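Local coordinates for putative methyl-accepting chemotaxis signal transduction protein (Campylobacter jejuni subsp. jejuni serotype O:2, PDB 4XMQ) that probably senses chemical stimuli through an extracytoplasmic PDC (Cache-type) region and passes the signal on as a methyl-accepting chemotaxis receptor, at residues F126-Y131 with V140-K145; Y71-I76 with S93-D98. All coordinates share one frame; numbering follows the deposited sequence. Where two conformers were deposited one is given.

Interaction 1 of 2, residues F126-Y131 with V140-K145; sequences FVTPAY and VITYSK
F126 and S144 form an antiparallel hydrogen-bonded pair in which both backbone groups are used: F126 N reaches S144 O at 2.8 Å in a nearly straight bond of 166°, and S144 N returns to F126 O. On the opposite face of the sheet from F126, V127 lies side by side with Y143, its CG1 3.9 Å from Y143 CE2. Next along, T128 N bonds T142 O at 3.0 Å, tilted from the carbonyl plane. At the far end, V140 N donates to Y131 O at 2.8 Å, while the reverse bond from Y131 N is weak. Before that pair the strand 126-131 gains one residue on its partner, a beta bulge around P129 and A130 opposite I141.

Water occupies the interrupted pairing. T142 N donates to a water 2.8 Å away that also lies within bonding distance of T128 O and V140 O. Another water donates to F126 O and S144 OG and bonds T128 OG1, bridging both strands beside the first pair.

The ring of Y131 is laid back over the neighbouring strand because its CG stands between the backbone N and the carbonyl carbon (chi1 65°). V140 CB lies over one face of the Y131 ring, offset toward the rim, 4.1 Å from the centroid, in a CH-pi contact. Y131 OH bonds a water that donates to T142 OG1.

Further out, T142 OG1 is also bonded to D160, S144 OG to the backbone oxygen of W115, and Y143 OH to N36 of the long helix 9-48.

This beta hairpin thus illustrates how an edge pairing tolerates an inserted residue: direct bonds flank the bulge, water serves T142 N and T128 O where it breaks the pairing, and strand 138-149 is held from its other side by strand 152-162.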
loop_
_atom_site.group_PDB
_atom_site.type_symbol
_atom_site.label_atom_id
_atom_site.label_comp_id
_atom_site.label_asym_id
_atom_site.label_seq_id
_atom_site.Cartn_x
_atom_site.Cartn_y
_atom_site.Cartn_z
ATOM N N PHE B 126 14.771 -5.609 11.523
ATOM C CA PHE B 126 15.382 -6.608 10.727
ATOM C C PHE B 126 14.316 -7.159 9.763
ATOM O O PHE B 126 13.246 -7.638 10.212
ATOM C CB PHE B 126 16.013 -7.732 11.516
ATOM C CG PHE B 126 16.664 -8.773 10.653
ATOM C CD1 PHE B 126 17.869 -8.494 10.003
ATOM C CD2 PHE B 126 16.097 -9.996 10.469
ATOM C CE1 PHE B 126 18.448 -9.474 9.193
ATOM C CE2 PHE B 126 16.659 -10.945 9.658
ATOM C CZ PHE B 126 17.853 -10.676 9.027
ATOM N N VAL B 127 14.593 -7.103 8.452
ATOM C CA VAL B 127 13.716 -7.661 7.469
ATOM C C VAL B 127 14.253 -9.000 7.040
ATOM O O VAL B 127 15.368 -9.083 6.421
ATOM C CB VAL B 127 13.548 -6.747 6.245
ATOM C CG1 VAL B 127 12.581 -7.352 5.222
ATOM C CG2 VAL B 127 13.154 -5.371 6.598
ATOM N N THR B 128 13.560 -10.061 7.332
ATOM C CA THR B 128 13.973 -11.394 6.908
ATOM C C THR B 128 13.625 -11.546 5.412
ATOM O O THR B 128 12.491 -11.414 5.027
ATOM C CB THR B 128 13.308 -12.523 7.698
ATOM O OG1 THR B 128 13.681 -12.476 9.114
ATOM C CG2 THR B 128 13.701 -13.835 7.165
ATOM N N PRO B 129 14.641 -11.750 4.552
ATOM C CA PRO B 129 14.309 -11.935 3.129
ATOM C C PRO B 129 13.185 -12.997 2.945
ATOM O O PRO B 129 13.148 -14.035 3.641
ATOM C CB PRO B 129 15.655 -12.373 2.507
ATOM C CG PRO B 129 16.685 -11.745 3.429
ATOM C CD PRO B 129 16.082 -11.864 4.800
ATOM N N ALA B 130 12.257 -12.725 2.041
ATOM C CA ALA B 130 11.137 -13.631 1.800
ATOM C C ALA B 130 11.670 -15.022 1.504
ATOM O O ALA B 130 12.658 -15.157 0.745
ATOM C CB ALA B 130 10.295 -13.188 0.637
ATOM N N TYR B 131 11.062 -16.021 2.091
ATOM C CA TYR B 131 11.529 -17.435 1.935
ATOM C C TYR B 131 10.369 -18.367 1.873
ATOM O O TYR B 131 9.314 -18.101 2.447
ATOM C CB TYR B 131 12.488 -17.841 3.060
ATOM C CG TYR B 131 11.890 -17.868 4.427
ATOM C CD1 TYR B 131 11.828 -16.715 5.204
ATOM C CD2 TYR B 131 11.368 -19.067 4.971
ATOM C CE1 TYR B 131 11.265 -16.779 6.487
ATOM C CE2 TYR B 131 10.816 -19.120 6.195
ATOM C CZ TYR B 131 10.765 -17.969 6.973
ATOM O OH TYR B 131 10.205 -18.069 8.226
ATOM N N VAL B 140 7.040 -16.777 3.491
ATOM C CA VAL B 140 6.884 -16.012 4.741
ATOM C C VAL B 140 7.667 -14.692 4.620
ATOM O O VAL B 140 8.759 -14.648 4.076
ATOM C CB VAL B 140 7.392 -16.857 5.913
ATOM C CG1 VAL B 140 7.284 -16.053 7.208
ATOM C CG2 VAL B 140 6.563 -18.136 6.019
ATOM N N ILE B 141 7.032 -13.616 5.027
ATOM C CA ILE B 141 7.609 -12.291 5.009
ATOM C C ILE B 141 7.596 -11.716 6.423
ATOM O O ILE B 141 6.537 -11.336 6.940
ATOM C CB ILE B 141 6.852 -11.382 4.041
ATOM C CG1 ILE B 141 6.860 -11.948 2.601
ATOM C CG2 ILE B 141 7.471 -9.992 4.081
ATOM C CD1 ILE B 141 6.250 -11.124 1.530
ATOM N N THR B 142 8.745 -11.743 7.076
ATOM C CA THR B 142 8.854 -11.390 8.496
ATOM C C THR B 142 9.635 -10.105 8.771
ATOM O O THR B 142 10.698 -9.845 8.157
ATOM C CB THR B 142 9.472 -12.540 9.265
ATOM O OG1 THR B 142 8.676 -13.709 9.091
ATOM C CG2 THR B 142 9.639 -12.224 10.741
ATOM N N TYR B 143 9.125 -9.334 9.723
ATOM C CA TYR B 143 9.788 -8.116 10.209
ATOM C C TYR B 143 9.994 -8.321 11.706
ATOM O O TYR B 143 9.104 -8.817 12.385
ATOM C CB TYR B 143 8.992 -6.882 9.926
ATOM C CG TYR B 143 8.649 -6.733 8.477
ATOM C CD1 TYR B 143 7.561 -7.377 7.930
ATOM C CD2 TYR B 143 9.443 -5.981 7.625
ATOM C CE1 TYR B 143 7.257 -7.263 6.581
ATOM C CE2 TYR B 143 9.151 -5.854 6.285
ATOM C CZ TYR B 143 8.074 -6.534 5.754
ATOM O OH TYR B 143 7.758 -6.409 4.430
ATOM N N SER B 144 11.147 -7.931 12.220
ATOM C CA SER B 144 11.392 -8.135 13.674
ATOM C C SER B 144 12.169 -6.955 14.256
ATOM O O SER B 144 12.908 -6.263 13.546
ATOM C CB SER B 144 12.058 -9.472 13.954
ATOM O OG SER B 144 13.298 -9.605 13.256
ATOM N N LYS B 145 11.999 -6.742 15.545
ATOM C CA LYS B 145 12.658 -5.648 16.275
ATOM C C LYS B 145 12.827 -6.015 17.739
ATOM O O LYS B 145 11.883 -6.453 18.361
ATOM C CB LYS B 145 11.906 -4.321 16.200
ATOM C CG LYS B 145 12.785 -3.150 16.683
ATOM C CD LYS B 145 12.154 -1.803 16.570
ATOM C CE LYS B 145 13.175 -0.709 16.398
ATOM N NZ LYS B 145 14.072 -0.478 17.535
HETATM O O HOH W 1 12.649 -10.411 10.602
HETATM O O HOH W 2 10.641 -13.398 5.793
HETATM O O HOH W 3 10.401 -9.562 5.020
HETATM O O HOH W 4 10.169 -15.951 9.751
#

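Interaction 2 of 2, residues Y71-I76 with S93-D98; sequences YYRHSI and SQKSND
R73 leaves the last turn of helix 58-76 and reaches across to S93 and D98, making most of this contact itself. Its CB faces the S93 side chain, and CD passes S93 O at 3.5 Å. There the chain bends (chi3 59°), which swings the guanidinium alongside the end of strand 90-94. NE gives its hydrogen to S93 OG at 2.9 Å in a bond of 169°, with the serine oxygen close to the guanidinium plane. CZ lies beneath Q94 O, 3.5 Å away over the centre of one face, and NH1 comes within 3.4 Å of K95 CA on that same side. At the tip, R73 NH2 forms a salt bridge to D98 OD1, meeting it on the anti side and somewhat out of the carboxylate plane; NH1 adds a weak bond to the same atom. The guanidinium and carboxylate planes stand 84° apart, so this is a meeting at one oxygen rather than a flat two-oxygen pairing. A water joins NH2 to S93 OG.

H74, the next residue on the helix, makes a nearly straight His-carboxylate hydrogen bond from NE2 to D98 OD1, which sits at the ring edge; its very short modelled length is doubtful. D98 was built in two conformers, and everything said of it holds for the one given. At its other nitrogen, ND1, H74 is hydrogen-bonded to D46 of the second subunit.

The contact is a shared-acceptor network: in this conformer one carboxylate oxygen takes bonds from an arginine and a histidine, which may favour its anionic form, and the histidine carries the connection from the turn after strand 90-94 to the dimer interface.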
loop_
_atom_site.group_PDB
_atom_site.type_symbol
_atom_site.label_atom_id
_atom_site.label_comp_id
_atom_site.label_asym_id
_atom_site.label_seq_id
_atom_site.Cartn_x
_atom_site.Cartn_y
_atom_site.Cartn_z
ATOM N N TYR B 71 -4.708 -6.424 18.594
ATOM C CA TYR B 71 -5.242 -5.233 17.935
ATOM C C TYR B 71 -4.402 -4.861 16.697
ATOM O O TYR B 71 -4.915 -4.549 15.637
ATOM C CB TYR B 71 -5.300 -4.055 18.944
ATOM C CG TYR B 71 -6.350 -4.222 20.023
ATOM C CD1 TYR B 71 -7.586 -4.719 19.727
ATOM C CD2 TYR B 71 -6.062 -3.940 21.353
ATOM C CE1 TYR B 71 -8.567 -4.894 20.728
ATOM C CE2 TYR B 71 -7.017 -4.082 22.350
ATOM C CZ TYR B 71 -8.252 -4.556 22.032
ATOM O OH TYR B 71 -9.221 -4.657 23.032
ATOM N N TYR B 72 -3.082 -4.861 16.860
ATOM C CA TYR B 72 -2.200 -4.561 15.762
ATOM C C TYR B 72 -2.331 -5.565 14.603
ATOM O O TYR B 72 -2.388 -5.188 13.439
ATOM C CB TYR B 72 -0.759 -4.452 16.222
ATOM C CG TYR B 72 -0.331 -2.986 16.550
ATOM C CD1 TYR B 72 -0.667 -2.392 17.759
ATOM C CD2 TYR B 72 0.518 -2.294 15.687
ATOM C CE1 TYR B 72 -0.252 -1.105 18.061
ATOM C CE2 TYR B 72 0.941 -0.997 15.994
ATOM C CZ TYR B 72 0.539 -0.421 17.171
ATOM O OH TYR B 72 1.032 0.854 17.457
ATOM N N ARG B 73 -2.394 -6.853 14.963
ATOM C CA ARG B 73 -2.557 -7.889 13.946
ATOM C C ARG B 73 -3.824 -7.597 13.114
ATOM O O ARG B 73 -3.819 -7.661 11.907
ATOM C CB ARG B 73 -2.658 -9.277 14.536
ATOM C CG ARG B 73 -2.915 -10.330 13.483
ATOM C CD ARG B 73 -2.807 -11.746 14.004
ATOM N NE ARG B 73 -3.721 -12.101 15.106
ATOM C CZ ARG B 73 -5.005 -12.368 14.988
ATOM N NH1 ARG B 73 -5.636 -12.258 13.818
ATOM N NH2 ARG B 73 -5.711 -12.624 16.073
ATOM N N HIS B 74 -4.926 -7.288 13.797
ATOM C CA HIS B 74 -6.172 -6.999 13.084
ATOM C C HIS B 74 -6.070 -5.776 12.180
ATOM O O HIS B 74 -6.601 -5.751 11.082
ATOM C CB HIS B 74 -7.310 -6.772 14.083
ATOM C CG HIS B 74 -7.761 -7.996 14.808
ATOM N ND1 HIS B 74 -8.517 -7.955 15.957
ATOM C CD2 HIS B 74 -7.663 -9.307 14.499
ATOM C CE1 HIS B 74 -8.779 -9.177 16.361
ATOM N NE2 HIS B 74 -8.331 -10.012 15.465
ATOM N N SER B 75 -5.395 -4.739 12.673
ATOM C CA SER B 75 -5.400 -3.483 11.978
ATOM C C SER B 75 -4.869 -3.587 10.541
ATOM O O SER B 75 -5.339 -2.880 9.681
ATOM C CB SER B 75 -4.580 -2.427 12.771
ATOM O OG SER B 75 -3.204 -2.696 12.742
ATOM N N ILE B 76 -3.878 -4.486 10.324
ATOM C CA ILE B 76 -3.220 -4.620 9.020
ATOM C C ILE B 76 -3.511 -6.003 8.406
ATOM O O ILE B 76 -3.063 -6.256 7.278
ATOM C CB ILE B 76 -1.694 -4.413 9.163
ATOM C CG1 ILE B 76 -1.050 -3.928 7.840
ATOM C CG2 ILE B 76 -0.987 -5.621 9.760
ATOM C CD1 ILE B 76 0.413 -3.512 7.944
ATOM N N SER B 93 0.100 -14.113 18.620
ATOM C CA SER B 93 -1.204 -13.761 18.153
ATOM C C SER B 93 -1.358 -14.187 16.695
ATOM O O SER B 93 -0.606 -13.733 15.821
ATOM C CB SER B 93 -1.431 -12.229 18.277
ATOM O OG SER B 93 -2.718 -11.876 17.818
ATOM N N GLN B 94 -2.285 -15.131 16.438
ATOM C CA GLN B 94 -2.325 -15.770 15.132
ATOM C C GLN B 94 -3.683 -15.653 14.464
ATOM O O GLN B 94 -4.710 -15.839 15.095
ATOM C CB GLN B 94 -1.866 -17.227 15.171
ATOM C CG GLN B 94 -2.489 -18.053 16.229
ATOM C CD GLN B 94 -1.888 -19.470 16.314
ATOM O OE1 GLN B 94 -1.157 -19.909 15.443
ATOM N NE2 GLN B 94 -2.259 -20.181 17.363
ATOM N N LYS B 95 -3.630 -15.254 13.189
ATOM C CA LYS B 95 -4.809 -15.190 12.345
ATOM C C LYS B 95 -5.553 -16.509 12.334
ATOM O O LYS B 95 -6.789 -16.496 12.348
ATOM C CB LYS B 95 -4.434 -14.801 10.924
ATOM C CG LYS B 95 -5.610 -14.590 10.012
ATOM C CD LYS B 95 -5.168 -13.971 8.723
ATOM C CE LYS B 95 -6.377 -13.751 7.808
ATOM N NZ LYS B 95 -5.964 -13.254 6.466
ATOM N N SER B 96 -4.784 -17.610 12.309
ATOM C CA SER B 96 -5.307 -18.956 12.065
ATOM C C SER B 96 -6.216 -19.371 13.195
ATOM O O SER B 96 -6.955 -20.370 13.078
ATOM C CB SER B 96 -4.161 -19.974 11.943
ATOM O OG SER B 96 -3.414 -20.035 13.149
ATOM N N ASN B 97 -6.121 -18.652 14.314
ATOM C CA ASN B 97 -7.159 -18.788 15.322
ATOM C C ASN B 97 -7.397 -17.528 16.132
ATOM O O ASN B 97 -6.705 -17.249 17.133
ATOM C CB ASN B 97 -6.910 -19.969 16.241
ATOM C CG ASN B 97 -8.099 -20.238 17.141
ATOM O OD1 ASN B 97 -8.197 -19.667 18.226
ATOM N ND2 ASN B 97 -9.037 -21.079 16.676
ATOM N N ASP B 98 -8.414 -16.796 15.717
ATOM C CA ASP B 98 -8.646 -15.436 16.190
ATOM C C ASP B 98 -9.515 -15.316 17.469
ATOM O O ASP B 98 -9.516 -14.273 18.125
ATOM C CB ASP B 98 -9.285 -14.649 15.052
ATOM C CG ASP B 98 -9.468 -13.208 15.400
ATOM O OD1 ASP B 98 -8.456 -12.498 15.408
ATOM O OD2 ASP B 98 -10.585 -12.798 15.703
HETATM O O HOH W 5 -4.802 -13.560 18.941
#

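How the interactions relate
Interaction 2 closes before interaction 1 opens along the chain, yet both reach the six-stranded antiparallel sheet of the PDC sensor domain. Their centres are about 17 Å apart and their nearest atoms about 8 Å, so neither touches the other. Interaction 1 pairs the edge strand 126-133 with 138-149; interaction 2 joins helix 58-76 to the end of strand 90-94 and the loop that follows, next to the other edge strand, 103-105. Helix 9-48 connects them, with F32 packing on interaction 1 and F39 on Y72, S75 and I76. Only interaction 2 reaches the second subunit. A sulfate, probably from the crystallisation liquor, lies about 5 Å from the V127 side chain of interaction 1.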